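Local atomic coordinates of uridylate kinase (Bacillus anthracis, PDB entry 2JJX), a protein that catalyses, as a bacterial UMP kinase of the amino acid kinase family, the ATP-dependent phosphorylation of UMP to UDP in pyrimidine biosynthesis. Residues V15-S20 against I52-V57; G60-R65 against I88-M93; D75-D80 against Q144-T149; M188-N193 against A248-H253. All coordinates share one frame; numbering follows the deposited sequence.

In the fold
Contact 1 is the most central, its centre about 6 Å from that of the chain; contact 2 is buried too. Contact 1 pairs two parallel strands of the central sheet by regular backbone bonds, with mostly apolar side chains on both faces. Contacts 2 and 3 both use helix 76-101. In contact 2 it meets the loop after strand 53-58 through paired amides; in contact 3 its first turn meets the loop before helix 150-160 through charge, ring and proline, partly buried. Thr149 of contact 3 packs on Lys18 and Val57 of contact 1. Contact 4, partly exposed, lies at the sheet's edge, where the C-terminal tail adds two backbone bonds and a weak one to a serine hydroxyl.

Contact 1 (V15-S20 against I52-V57); sequences VLIKLS and IEVSIV
The backbone N of Val15 donates to Glu53 O at 2.8 Å, the first of five backbone bonds between these strands. Val15 O then takes Ser55 N, and Ile17 N gives to Ser55 O in a nearly straight bond (176°). Ile17 O accepts Val57 N at 2.9 Å, and Leu19 N closes the series on Val57 O. Each residue of 15-19 that bonds this way alternates with one turned to the other neighbour, strand 164-169, which Leu16 and Lys18 reach with their backbones.

On one face Leu16 has CG anti to its backbone N (chi1 -177°); this, with chi2 near -60°, brings CD2 to Ser55 CB at 3.5 Å. The same methyl also meets Val57 CG2 at 3.9 Å. On the other face Ile17 CD1 reaches back to Val54 CG1, 3.9 Å away. Farther along that face Leu19 and Ile56 lie side by side, CD2 to CG2 at 4.0 Å.

Helix 34-48 covers Ile17, Val54 and Ile56, while helix 150-160 covers Leu16 and Val57. Strand 14-19, helix 34-48 and strand 53-58 thus form a beta-alpha-beta unit in the helix-covered central sheet of the amino acid kinase fold.

Contact 2 (G60-R65 against I88-M93); sequences GGNIFR and IINSLM
Ile63 lays its terminal methyl over the helix side chains: CD1 touches Ile89 CG2 at 3.8 Å and also lies 3.7 Å from Asn90 OD1. Its CG1 is anti to the carbonyl carbon (chi1 -60°) and the chain is extended beyond, which carries CD1 to the helix.

Beside it the amides of Asn62 and Asn90 approach from opposite directions. Asn90 ND2 donates to Asn62 OD1 at 2.8 Å in a nearly straight bond (169°). The acceptor lies in the amide plane of Asn90, but the donor is tilted from the carbonyl plane of Asn62, as the two amides are turned 44° against each other. The return bond, Asn62 ND2 to Asn90 OD1, is weak at 3.4 Å. Both amide nitrogens have a further acceptor: Asn62 ND2 gives to Ser31 O, and Asn90 ND2 to Gly59 O. These bonds help fix the rotation of both buried amides. Within the loop Gly60 O accepts from both Ile63 N and Phe64 N.

The contact ties the loop between strand 53-58 and helix 66-71 to helix 76-101. That helix also packs on strand 106-110, and its Ile89 meets Ile89 of the second subunit.

Contact 3 (D75-D80 against Q144-T149); sequences DRVEAD and QPFVTT
The Arg76 guanidinium has Phe146 CA over one face, and the carboxylate of Asp80 sits at its edge, in plane. It stands nearly perpendicular to the Phe146 ring, 82° between the planes. Arg76 CG comes to the edge of that ring at CD2, 4.1 Å away. Over the centre of one ring face lies the CB of Pro145, 3.9 Å above the plane.

The Asp80 carboxylate joins the two segments. Arg76 NH2 donates to Asp80 OD1 at 3.0 Å, meeting its syn lone pair. Weaker bonds from NE to OD1 and from NH2 to OD2 complete a salt bridge between residues one helical turn apart. Across the contact Phe146 N donates to Asp80 OD2 at 3.0 Å, met nearly along the C-O axis though the bond is bent (134°). A water accepts from Arg76 NH1 and is weakly bonded to Phe146 O.

Val77 fills the apolar side. Its CG1 packs alongside Pro145 CB at 3.8 Å, and CG2 touches Phe146 CE2 at 3.6 Å.

The contact joins the first turn of helix 76-101, with Asp75 at its N-cap, to the loop between strand 135-139 and helix 150-160. The third subunit packs here too: its Tyr216 ring meets Phe146, and its Arg123 forms a salt bridge with Asp75.

Contact 4 (M188-N193 against A248-H253); sequences MYRKLN and ASLLVH
In Arg190, CG is anti to the backbone N (chi1 168°) and the chain then bends twice, at chi2 and chi3, which curls the guanidinium back to Val252. Tyr189 has CG anti to the carbonyl carbon (chi1 -67°), and its ring stands beside the tail at Leu251.

Leu251 CD1 lies over a face of the Tyr189 ring in a CH-pi contact, 4.0 Å from the centroid. Leu250 O approaches the edge of the same ring, near its plane, 3.3 Å from CD1. The Arg190 guanidinium is covered on one face by Val252 CG2, offset toward the rim. Nearer its backbone, Arg190 CB meets Leu250 CB at 4.0 Å. Leu250 CB also packs on Lys191 CB, at 3.9 Å.

The backbones run nearly antiparallel, 173° apart end to end, but their bonding is irregular. Val252 N donates to Met188 O at 2.8 Å. Leu250 N meets Lys191 O at 3.1 Å from above the carbonyl plane. Asn193 N makes a weak bond to Ser249 OG, 3.4 Å away. That hydroxyl is also bonded to Asp196.

The C-terminal tail here runs along the outer side of strand 191-193, the last strand of the sheet within this chain. On the inner side Arg190 and Leu192 bond to strand 242-245, and Asn193 sits at the N-cap position of helix 194-199.

Contact 1 (V15-S20 against I52-V57)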
loop_
_atom_site.group_PDB
_atom_site.type_symbol
_atom_site.label_atom_id
_atom_site.label_comp_id
_atom_site.label_asym_id
_atom_site.label_seq_id
_atom_site.Cartn_x
_atom_site.Cartn_y
_atom_site.Cartn_z
ATOM N N VAL A 15 -31.249 -0.618 0.182
ATOM C CA VAL A 15 -31.344 -1.105 1.552
ATOM C C VAL A 15 -30.047 -1.721 2.112
ATOM O O VAL A 15 -29.309 -2.382 1.410
ATOM C CB VAL A 15 -32.491 -2.121 1.564
ATOM C CG1 VAL A 15 -31.998 -3.518 1.878
ATOM C CG2 VAL A 15 -33.637 -1.645 2.446
ATOM N N LEU A 16 -29.791 -1.536 3.398
ATOM C CA LEU A 16 -28.615 -2.125 4.047
ATOM C C LEU A 16 -29.117 -3.149 5.026
ATOM O O LEU A 16 -29.897 -2.824 5.910
ATOM C CB LEU A 16 -27.822 -1.077 4.847
ATOM C CG LEU A 16 -26.509 -1.406 5.581
ATOM C CD1 LEU A 16 -26.629 -2.493 6.636
ATOM C CD2 LEU A 16 -25.344 -1.658 4.633
ATOM N N ILE A 17 -28.642 -4.378 4.888
ATOM C CA ILE A 17 -29.028 -5.412 5.823
ATOM C C ILE A 17 -27.947 -5.674 6.864
ATOM O O ILE A 17 -26.822 -6.008 6.533
ATOM C CB ILE A 17 -29.417 -6.685 5.146
ATOM C CG1 ILE A 17 -30.597 -6.443 4.209
ATOM C CG2 ILE A 17 -29.744 -7.715 6.199
ATOM C CD1 ILE A 17 -30.767 -7.542 3.145
ATOM N N LYS A 18 -28.299 -5.527 8.135
ATOM C CA LYS A 18 -27.346 -5.797 9.190
ATOM C C LYS A 18 -27.695 -7.146 9.796
ATOM O O LYS A 18 -28.824 -7.370 10.255
ATOM C CB LYS A 18 -27.339 -4.681 10.242
ATOM C CG LYS A 18 -27.211 -5.168 11.669
ATOM C CD LYS A 18 -25.826 -4.886 12.201
ATOM C CE LYS A 18 -25.841 -4.932 13.726
ATOM N NZ LYS A 18 -25.960 -6.324 14.288
ATOM N N LEU A 19 -26.717 -8.045 9.694
ATOM C CA LEU A 19 -26.795 -9.429 10.129
ATOM C C LEU A 19 -25.717 -9.662 11.182
ATOM O O LEU A 19 -24.543 -9.368 10.949
ATOM C CB LEU A 19 -26.407 -10.311 8.938
ATOM C CG LEU A 19 -27.371 -11.232 8.201
ATOM C CD1 LEU A 19 -28.502 -11.571 9.142
ATOM C CD2 LEU A 19 -27.871 -10.512 6.971
ATOM N N SER A 20 -26.081 -10.293 12.289
ATOM C CA SER A 20 -25.101 -10.639 13.309
ATOM C C SER A 20 -24.428 -11.932 12.884
ATOM O O SER A 20 -25.029 -12.749 12.200
ATOM C CB SER A 20 -25.762 -10.811 14.696
ATOM O OG SER A 20 -25.066 -10.082 15.707
ATOM N N ILE A 52 -34.593 -4.596 -5.627
ATOM C CA ILE A 52 -34.191 -3.676 -4.580
ATOM C C ILE A 52 -32.688 -3.866 -4.476
ATOM O O ILE A 52 -32.202 -4.997 -4.587
ATOM C CB ILE A 52 -34.856 -4.067 -3.256
ATOM C CG1 ILE A 52 -36.356 -3.798 -3.348
ATOM C CG2 ILE A 52 -34.230 -3.292 -2.101
ATOM C CD1 ILE A 52 -37.093 -4.127 -2.094
ATOM N N GLU A 53 -31.947 -2.772 -4.330
ATOM C CA GLU A 53 -30.501 -2.889 -4.190
ATOM C C GLU A 53 -30.034 -3.135 -2.760
ATOM O O GLU A 53 -30.481 -2.479 -1.826
ATOM C CB GLU A 53 -29.772 -1.733 -4.844
ATOM C CG GLU A 53 -30.506 -1.191 -6.007
ATOM C CD GLU A 53 -30.147 0.253 -6.256
ATOM O OE1 GLU A 53 -29.358 0.789 -5.467
ATOM O OE2 GLU A 53 -30.654 0.864 -7.218
ATOM N N VAL A 54 -29.249 -4.194 -2.599
ATOM C CA VAL A 54 -28.817 -4.668 -1.297
ATOM C C VAL A 54 -27.337 -4.505 -0.976
ATOM O O VAL A 54 -26.491 -4.852 -1.787
ATOM C CB VAL A 54 -29.207 -6.170 -1.178
ATOM C CG1 VAL A 54 -28.542 -6.785 0.026
ATOM C CG2 VAL A 54 -30.703 -6.337 -1.092
ATOM N N SER A 55 -27.049 -4.071 0.250
ATOM C CA SER A 55 -25.704 -4.047 0.829
ATOM C C SER A 55 -25.852 -4.886 2.080
ATOM O O SER A 55 -26.928 -4.897 2.660
ATOM C CB SER A 55 -25.311 -2.637 1.278
ATOM O OG SER A 55 -25.799 -1.659 0.384
ATOM N N ILE A 56 -24.801 -5.579 2.509
ATOM C CA ILE A 56 -24.896 -6.405 3.712
ATOM C C ILE A 56 -23.721 -6.167 4.639
ATOM O O ILE A 56 -22.586 -6.047 4.181
ATOM C CB ILE A 56 -25.053 -7.892 3.345
ATOM C CG1 ILE A 56 -26.135 -8.077 2.278
ATOM C CG2 ILE A 56 -25.225 -8.781 4.570
ATOM C CD1 ILE A 56 -26.475 -9.512 1.989
ATOM N N VAL A 57 -23.999 -6.070 5.936
ATOM C CA VAL A 57 -22.955 -5.932 6.952
ATOM C C VAL A 57 -23.105 -7.073 7.970
ATOM O O VAL A 57 -24.168 -7.268 8.550
ATOM C CB VAL A 57 -22.959 -4.535 7.586
ATOM C CG1 VAL A 57 -22.038 -4.479 8.774
ATOM C CG2 VAL A 57 -22.541 -3.494 6.571
#

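Contact 2 (G60-R65 against I88-M93)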
loop_
_atom_site.group_PDB
_atom_site.type_symbol
_atom_site.label_atom_id
_atom_site.label_comp_id
_atom_site.label_asym_id
_atom_site.label_seq_id
_atom_site.Cartn_x
_atom_site.Cartn_y
_atom_site.Cartn_z
ATOM N N GLY A 60 -18.885 -10.665 13.433
ATOM C CA GLY A 60 -17.985 -11.804 13.483
ATOM C C GLY A 60 -18.185 -12.702 14.670
ATOM O O GLY A 60 -17.296 -13.414 15.076
ATOM N N GLY A 61 -19.362 -12.620 15.260
ATOM C CA GLY A 61 -19.669 -13.322 16.491
ATOM C C GLY A 61 -19.604 -14.843 16.555
ATOM O O GLY A 61 -19.444 -15.430 17.624
ATOM N N ASN A 62 -19.826 -15.497 15.422
ATOM C CA ASN A 62 -19.845 -16.952 15.365
ATOM C C ASN A 62 -18.416 -17.466 15.347
ATOM O O ASN A 62 -18.197 -18.664 15.324
ATOM C CB ASN A 62 -20.575 -17.424 14.111
ATOM C CG ASN A 62 -19.973 -16.843 12.839
ATOM O OD1 ASN A 62 -19.577 -15.670 12.792
ATOM N ND2 ASN A 62 -19.906 -17.657 11.803
ATOM N N ILE A 63 -17.448 -16.559 15.307
ATOM C CA ILE A 63 -16.047 -16.955 15.279
ATOM C C ILE A 63 -15.332 -16.525 16.548
ATOM O O ILE A 63 -14.592 -17.294 17.145
ATOM C CB ILE A 63 -15.335 -16.325 14.070
ATOM C CG1 ILE A 63 -15.974 -16.759 12.759
ATOM C CG2 ILE A 63 -13.847 -16.568 14.133
ATOM C CD1 ILE A 63 -15.339 -16.064 11.583
ATOM N N PHE A 64 -15.507 -15.260 16.911
ATOM C CA PHE A 64 -14.809 -14.686 18.050
ATOM C C PHE A 64 -15.670 -13.767 18.898
ATOM O O PHE A 64 -16.367 -12.894 18.379
ATOM C CB PHE A 64 -13.582 -13.912 17.561
ATOM C CG PHE A 64 -12.640 -13.521 18.660
ATOM C CD1 PHE A 64 -12.024 -14.490 19.422
ATOM C CD2 PHE A 64 -12.484 -12.189 19.017
ATOM C CE1 PHE A 64 -11.222 -14.142 20.471
ATOM C CE2 PHE A 64 -11.662 -11.841 20.057
ATOM C CZ PHE A 64 -11.037 -12.820 20.784
ATOM N N ARG A 65 -15.489 -13.887 20.211
ATOM C CA ARG A 65 -16.206 -13.086 21.197
ATOM C C ARG A 65 -15.288 -12.624 22.325
ATOM O O ARG A 65 -14.376 -13.343 22.708
ATOM C CB ARG A 65 -17.319 -13.932 21.800
ATOM C CG ARG A 65 -18.235 -14.569 20.775
ATOM C CD ARG A 65 -19.669 -14.415 21.241
ATOM N NE ARG A 65 -20.480 -13.595 20.346
ATOM C CZ ARG A 65 -21.700 -13.939 19.951
ATOM N NH1 ARG A 65 -22.212 -15.093 20.360
ATOM N NH2 ARG A 65 -22.397 -13.151 19.140
ATOM N N ILE A 88 -14.867 -10.497 7.957
ATOM C CA ILE A 88 -14.364 -10.672 6.585
ATOM C C ILE A 88 -14.504 -12.119 6.129
ATOM O O ILE A 88 -14.844 -12.411 4.969
ATOM C CB ILE A 88 -12.949 -10.143 6.421
ATOM C CG1 ILE A 88 -12.946 -8.629 6.602
ATOM C CG2 ILE A 88 -12.414 -10.415 5.035
ATOM C CD1 ILE A 88 -11.748 -8.115 7.285
ATOM N N ILE A 89 -14.259 -13.020 7.075
ATOM C CA ILE A 89 -14.388 -14.453 6.836
ATOM C C ILE A 89 -15.843 -14.751 6.492
ATOM O O ILE A 89 -16.124 -15.418 5.510
ATOM C CB ILE A 89 -13.914 -15.264 8.063
ATOM C CG1 ILE A 89 -12.406 -15.137 8.244
ATOM C CG2 ILE A 89 -14.360 -16.705 7.998
ATOM C CD1 ILE A 89 -11.895 -15.905 9.446
ATOM N N ASN A 90 -16.763 -14.212 7.288
ATOM C CA ASN A 90 -18.195 -14.410 7.079
ATOM C C ASN A 90 -18.641 -13.790 5.760
ATOM O O ASN A 90 -19.497 -14.343 5.071
ATOM C CB ASN A 90 -19.002 -13.781 8.210
ATOM C CG ASN A 90 -18.962 -14.593 9.497
ATOM O OD1 ASN A 90 -18.390 -15.679 9.551
ATOM N ND2 ASN A 90 -19.570 -14.052 10.552
ATOM N N SER A 91 -18.089 -12.626 5.430
ATOM C CA SER A 91 -18.429 -11.956 4.179
ATOM C C SER A 91 -18.096 -12.883 3.009
ATOM O O SER A 91 -18.920 -13.145 2.123
ATOM C CB SER A 91 -17.641 -10.646 4.045
ATOM O OG SER A 91 -18.070 -9.704 5.023
ATOM N N LEU A 92 -16.870 -13.394 3.035
ATOM C CA LEU A 92 -16.386 -14.279 1.989
ATOM C C LEU A 92 -17.225 -15.541 1.876
ATOM O O LEU A 92 -17.633 -15.893 0.767
ATOM C CB LEU A 92 -14.948 -14.660 2.247
ATOM C CG LEU A 92 -13.889 -13.772 1.620
ATOM C CD1 LEU A 92 -14.416 -12.401 1.227
ATOM C CD2 LEU A 92 -12.712 -13.712 2.587
ATOM N N MET A 93 -17.496 -16.210 3.002
ATOM C CA MET A 93 -18.430 -17.340 3.010
ATOM C C MET A 93 -19.744 -16.938 2.354
ATOM O O MET A 93 -20.033 -17.368 1.251
ATOM C CB MET A 93 -18.719 -17.818 4.420
ATOM C CG MET A 93 -17.870 -19.012 4.829
ATOM S SD MET A 93 -18.198 -20.574 3.938
ATOM C CE MET A 93 -19.910 -20.667 4.148
#

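Contact 3 (D75-D80 against Q144-T149)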
loop_
_atom_site.group_PDB
_atom_site.type_symbol
_atom_site.label_atom_id
_atom_site.label_comp_id
_atom_site.label_asym_id
_atom_site.label_seq_id
_atom_site.Cartn_x
_atom_site.Cartn_y
_atom_site.Cartn_z
ATOM N N ASP A 75 -5.994 -6.539 25.072
ATOM C CA ASP A 75 -6.454 -5.162 24.917
ATOM C C ASP A 75 -7.689 -5.073 24.034
ATOM O O ASP A 75 -7.738 -5.626 22.926
ATOM C CB ASP A 75 -5.359 -4.255 24.347
ATOM C CG ASP A 75 -5.618 -2.786 24.619
ATOM O OD1 ASP A 75 -6.766 -2.419 24.939
ATOM O OD2 ASP A 75 -4.649 -2.005 24.584
ATOM N N ARG A 76 -8.691 -4.364 24.540
ATOM C CA ARG A 76 -9.934 -4.148 23.805
ATOM C C ARG A 76 -9.725 -3.781 22.330
ATOM O O ARG A 76 -10.423 -4.282 21.459
ATOM C CB ARG A 76 -10.758 -3.068 24.499
ATOM C CG ARG A 76 -11.818 -2.431 23.631
ATOM C CD ARG A 76 -13.162 -3.064 23.884
ATOM N NE ARG A 76 -13.867 -3.334 22.636
ATOM C CZ ARG A 76 -15.146 -3.046 22.410
ATOM N NH1 ARG A 76 -15.885 -2.490 23.353
ATOM N NH2 ARG A 76 -15.697 -3.327 21.237
ATOM N N VAL A 77 -8.758 -2.920 22.044
ATOM C CA VAL A 77 -8.456 -2.586 20.660
ATOM C C VAL A 77 -7.954 -3.826 19.911
ATOM O O VAL A 77 -8.235 -4.001 18.732
ATOM C CB VAL A 77 -7.471 -1.404 20.543
ATOM C CG1 VAL A 77 -7.422 -0.920 19.115
ATOM C CG2 VAL A 77 -7.873 -0.285 21.482
ATOM N N GLU A 78 -7.237 -4.706 20.604
ATOM C CA GLU A 78 -6.693 -5.907 19.982
ATOM C C GLU A 78 -7.768 -6.935 19.715
ATOM O O GLU A 78 -7.830 -7.520 18.630
ATOM C CB GLU A 78 -5.550 -6.497 20.801
ATOM C CG GLU A 78 -4.286 -5.646 20.759
ATOM C CD GLU A 78 -3.201 -6.177 21.677
ATOM O OE1 GLU A 78 -3.195 -7.406 21.930
ATOM O OE2 GLU A 78 -2.426 -5.359 22.224
ATOM N N ALA A 79 -8.612 -7.142 20.718
ATOM C CA ALA A 79 -9.759 -8.033 20.577
ATOM C C ALA A 79 -10.650 -7.647 19.392
ATOM O O ALA A 79 -11.168 -8.503 18.680
ATOM C CB ALA A 79 -10.576 -8.038 21.856
ATOM N N ASP A 80 -10.859 -6.352 19.204
ATOM C CA ASP A 80 -11.708 -5.898 18.122
ATOM C C ASP A 80 -11.108 -6.223 16.766
ATOM O O ASP A 80 -11.815 -6.638 15.843
ATOM C CB ASP A 80 -11.953 -4.402 18.259
ATOM C CG ASP A 80 -13.114 -4.097 19.200
ATOM O OD1 ASP A 80 -13.686 -5.051 19.789
ATOM O OD2 ASP A 80 -13.486 -2.909 19.324
ATOM N N GLN A 144 -12.510 0.809 12.711
ATOM C CA GLN A 144 -12.346 1.375 14.057
ATOM C C GLN A 144 -12.709 0.469 15.248
ATOM O O GLN A 144 -13.458 -0.494 15.141
ATOM C CB GLN A 144 -13.058 2.725 14.150
ATOM C CG GLN A 144 -12.852 3.580 12.916
ATOM C CD GLN A 144 -11.380 3.830 12.636
ATOM O OE1 GLN A 144 -10.663 4.350 13.485
ATOM N NE2 GLN A 144 -10.945 3.545 11.410
ATOM N N PRO A 145 -12.140 0.762 16.417
ATOM C CA PRO A 145 -12.302 0.033 17.680
ATOM C C PRO A 145 -13.427 0.624 18.533
ATOM O O PRO A 145 -14.025 1.632 18.192
ATOM C CB PRO A 145 -10.955 0.255 18.375
ATOM C CG PRO A 145 -10.413 1.538 17.736
ATOM C CD PRO A 145 -10.837 1.440 16.320
ATOM N N PHE A 146 -13.708 0.014 19.673
ATOM C CA PHE A 146 -14.702 0.572 20.587
ATOM C C PHE A 146 -16.081 0.575 19.981
ATOM O O PHE A 146 -17.002 1.094 20.586
ATOM C CB PHE A 146 -14.346 2.012 20.957
ATOM C CG PHE A 146 -12.900 2.205 21.297
ATOM C CD1 PHE A 146 -12.217 3.283 20.791
ATOM C CD2 PHE A 146 -12.219 1.293 22.090
ATOM C CE1 PHE A 146 -10.900 3.477 21.083
ATOM C CE2 PHE A 146 -10.898 1.466 22.330
ATOM C CZ PHE A 146 -10.247 2.592 21.873
ATOM N N VAL A 147 -16.233 0.038 18.779
ATOM C CA VAL A 147 -17.532 0.073 18.126
ATOM C C VAL A 147 -18.029 -1.314 17.752
ATOM O O VAL A 147 -17.265 -2.247 17.561
ATOM C CB VAL A 147 -17.468 0.955 16.903
ATOM C CG1 VAL A 147 -17.416 0.115 15.673
ATOM C CG2 VAL A 147 -18.630 1.875 16.883
ATOM N N THR A 148 -19.343 -1.443 17.704
ATOM C CA THR A 148 -20.032 -2.687 17.392
ATOM C C THR A 148 -20.375 -2.696 15.904
ATOM O O THR A 148 -20.274 -1.687 15.214
ATOM C CB THR A 148 -21.338 -2.767 18.213
ATOM O OG1 THR A 148 -21.043 -2.694 19.610
ATOM C CG2 THR A 148 -22.095 -4.041 17.925
ATOM N N THR A 149 -20.935 -3.803 15.457
ATOM C CA THR A 149 -21.427 -3.940 14.093
ATOM C C THR A 149 -22.493 -2.887 13.759
ATOM O O THR A 149 -22.649 -2.505 12.607
ATOM C CB THR A 149 -22.037 -5.350 13.924
ATOM O OG1 THR A 149 -21.125 -6.342 14.411
ATOM C CG2 THR A 149 -22.377 -5.644 12.484
HETATM O O HOH W 1 -17.879 -0.746 23.414
#

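Contact 4 (M188-N193 against A248-H253)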
loop_
_atom_site.group_PDB
_atom_site.type_symbol
_atom_site.label_atom_id
_atom_site.label_comp_id
_atom_site.label_asym_id
_atom_site.label_seq_id
_atom_site.Cartn_x
_atom_site.Cartn_y
_atom_site.Cartn_z
ATOM N N MET A 188 -44.712 -4.567 22.160
ATOM C CA MET A 188 -43.800 -4.291 21.055
ATOM C C MET A 188 -44.254 -3.030 20.337
ATOM O O MET A 188 -45.441 -2.852 20.061
ATOM C CB MET A 188 -43.776 -5.469 20.077
ATOM C CG MET A 188 -42.742 -5.348 18.963
ATOM S SD MET A 188 -43.140 -6.462 17.608
ATOM C CE MET A 188 -43.441 -7.926 18.551
ATOM N N TYR A 189 -43.299 -2.162 20.026
ATOM C CA TYR A 189 -43.596 -0.918 19.338
ATOM C C TYR A 189 -43.834 -1.186 17.873
ATOM O O TYR A 189 -43.093 -1.927 17.233
ATOM C CB TYR A 189 -42.410 0.018 19.437
ATOM C CG TYR A 189 -42.149 0.508 20.825
ATOM C CD1 TYR A 189 -42.770 1.653 21.292
ATOM C CD2 TYR A 189 -41.246 -0.146 21.661
ATOM C CE1 TYR A 189 -42.528 2.125 22.574
ATOM C CE2 TYR A 189 -40.943 0.351 22.926
ATOM C CZ TYR A 189 -41.627 1.463 23.396
ATOM O OH TYR A 189 -41.393 1.944 24.669
ATOM N N ARG A 190 -44.864 -0.560 17.328
ATOM C CA ARG A 190 -45.104 -0.663 15.900
ATOM C C ARG A 190 -44.124 0.363 15.355
ATOM O O ARG A 190 -43.390 0.106 14.401
ATOM C CB ARG A 190 -46.537 -0.231 15.557
ATOM C CG ARG A 190 -46.801 -0.033 14.070
ATOM C CD ARG A 190 -46.578 -1.337 13.324
ATOM N NE ARG A 190 -47.558 -2.326 13.753
ATOM C CZ ARG A 190 -47.291 -3.610 13.970
ATOM N NH1 ARG A 190 -46.070 -4.099 13.745
ATOM N NH2 ARG A 190 -48.262 -4.413 14.388
ATOM N N LYS A 191 -44.054 1.486 16.057
ATOM C CA LYS A 191 -43.178 2.586 15.684
ATOM C C LYS A 191 -42.428 3.064 16.920
ATOM O O LYS A 191 -42.953 3.015 18.033
ATOM C CB LYS A 191 -43.980 3.744 15.088
ATOM C CG LYS A 191 -44.369 3.548 13.638
ATOM C CD LYS A 191 -44.654 4.884 12.963
ATOM C CE LYS A 191 -46.116 4.987 12.557
ATOM N NZ LYS A 191 -46.665 6.325 12.915
ATOM N N LEU A 192 -41.197 3.513 16.707
ATOM C CA LEU A 192 -40.319 3.960 17.779
ATOM C C LEU A 192 -39.544 5.208 17.358
ATOM O O LEU A 192 -38.838 5.201 16.363
ATOM C CB LEU A 192 -39.339 2.835 18.144
ATOM C CG LEU A 192 -38.335 3.008 19.291
ATOM C CD1 LEU A 192 -38.985 3.755 20.455
ATOM C CD2 LEU A 192 -37.814 1.645 19.731
ATOM N N ASN A 193 -39.665 6.272 18.136
ATOM C CA ASN A 193 -38.940 7.492 17.861
ATOM C C ASN A 193 -37.512 7.271 18.286
ATOM O O ASN A 193 -37.261 6.568 19.261
ATOM C CB ASN A 193 -39.468 8.609 18.742
ATOM C CG ASN A 193 -39.477 9.918 18.041
ATOM O OD1 ASN A 193 -40.599 10.228 17.437
ATOM N ND2 ASN A 193 -38.477 10.626 17.989
ATOM N N ALA A 248 -43.921 9.554 15.440
ATOM C CA ALA A 248 -44.127 9.502 16.888
ATOM C C ALA A 248 -44.589 8.137 17.355
ATOM O O ALA A 248 -45.442 7.512 16.722
ATOM C CB ALA A 248 -45.037 10.617 17.387
ATOM N N SER A 249 -43.920 7.642 18.394
ATOM C CA SER A 249 -44.068 6.258 18.838
ATOM C C SER A 249 -45.460 5.698 18.920
ATOM O O SER A 249 -46.322 6.273 19.567
ATOM C CB SER A 249 -43.375 5.970 20.169
ATOM O OG SER A 249 -42.196 6.730 20.358
ATOM N N LEU A 250 -45.624 4.498 18.376
ATOM C CA LEU A 250 -46.887 3.770 18.431
ATOM C C LEU A 250 -46.689 2.522 19.264
ATOM O O LEU A 250 -45.779 2.460 20.080
ATOM C CB LEU A 250 -47.366 3.365 17.038
ATOM C CG LEU A 250 -48.881 3.399 16.860
ATOM C CD1 LEU A 250 -49.333 4.800 17.235
ATOM C CD2 LEU A 250 -49.292 3.061 15.422
ATOM N N LEU A 251 -47.481 1.493 19.003
ATOM C CA LEU A 251 -47.399 0.292 19.823
ATOM C C LEU A 251 -48.395 -0.762 19.333
ATOM O O LEU A 251 -49.568 -0.470 19.167
ATOM C CB LEU A 251 -47.695 0.668 21.274
ATOM C CG LEU A 251 -47.125 -0.133 22.441
ATOM C CD1 LEU A 251 -45.729 0.323 22.859
ATOM C CD2 LEU A 251 -48.091 -0.007 23.605
ATOM N N VAL A 252 -47.928 -1.973 19.052
ATOM C CA VAL A 252 -48.813 -3.044 18.602
ATOM C C VAL A 252 -50.046 -3.112 19.521
ATOM O O VAL A 252 -50.046 -2.534 20.615
ATOM C CB VAL A 252 -48.054 -4.390 18.517
ATOM C CG1 VAL A 252 -49.018 -5.545 18.328
ATOM C CG2 VAL A 252 -47.050 -4.351 17.399
ATOM N N HIS A 253 -51.115 -3.773 19.081
ATOM C CA HIS A 253 -52.329 -3.839 19.900
ATOM C C HIS A 253 -52.893 -5.260 20.004
ATOM O O HIS A 253 -53.498 -5.641 21.014
ATOM C CB HIS A 253 -53.386 -2.924 19.286
ATOM C CG HIS A 253 -53.702 -3.276 17.871
ATOM N ND1 HIS A 253 -52.893 -3.574 16.829
ATOM C CD2 HIS A 253 -54.986 -3.556 17.451
ATOM C CE1 HIS A 253 -53.696 -3.981 15.794
ATOM N NE2 HIS A 253 -54.959 -3.960 16.196
#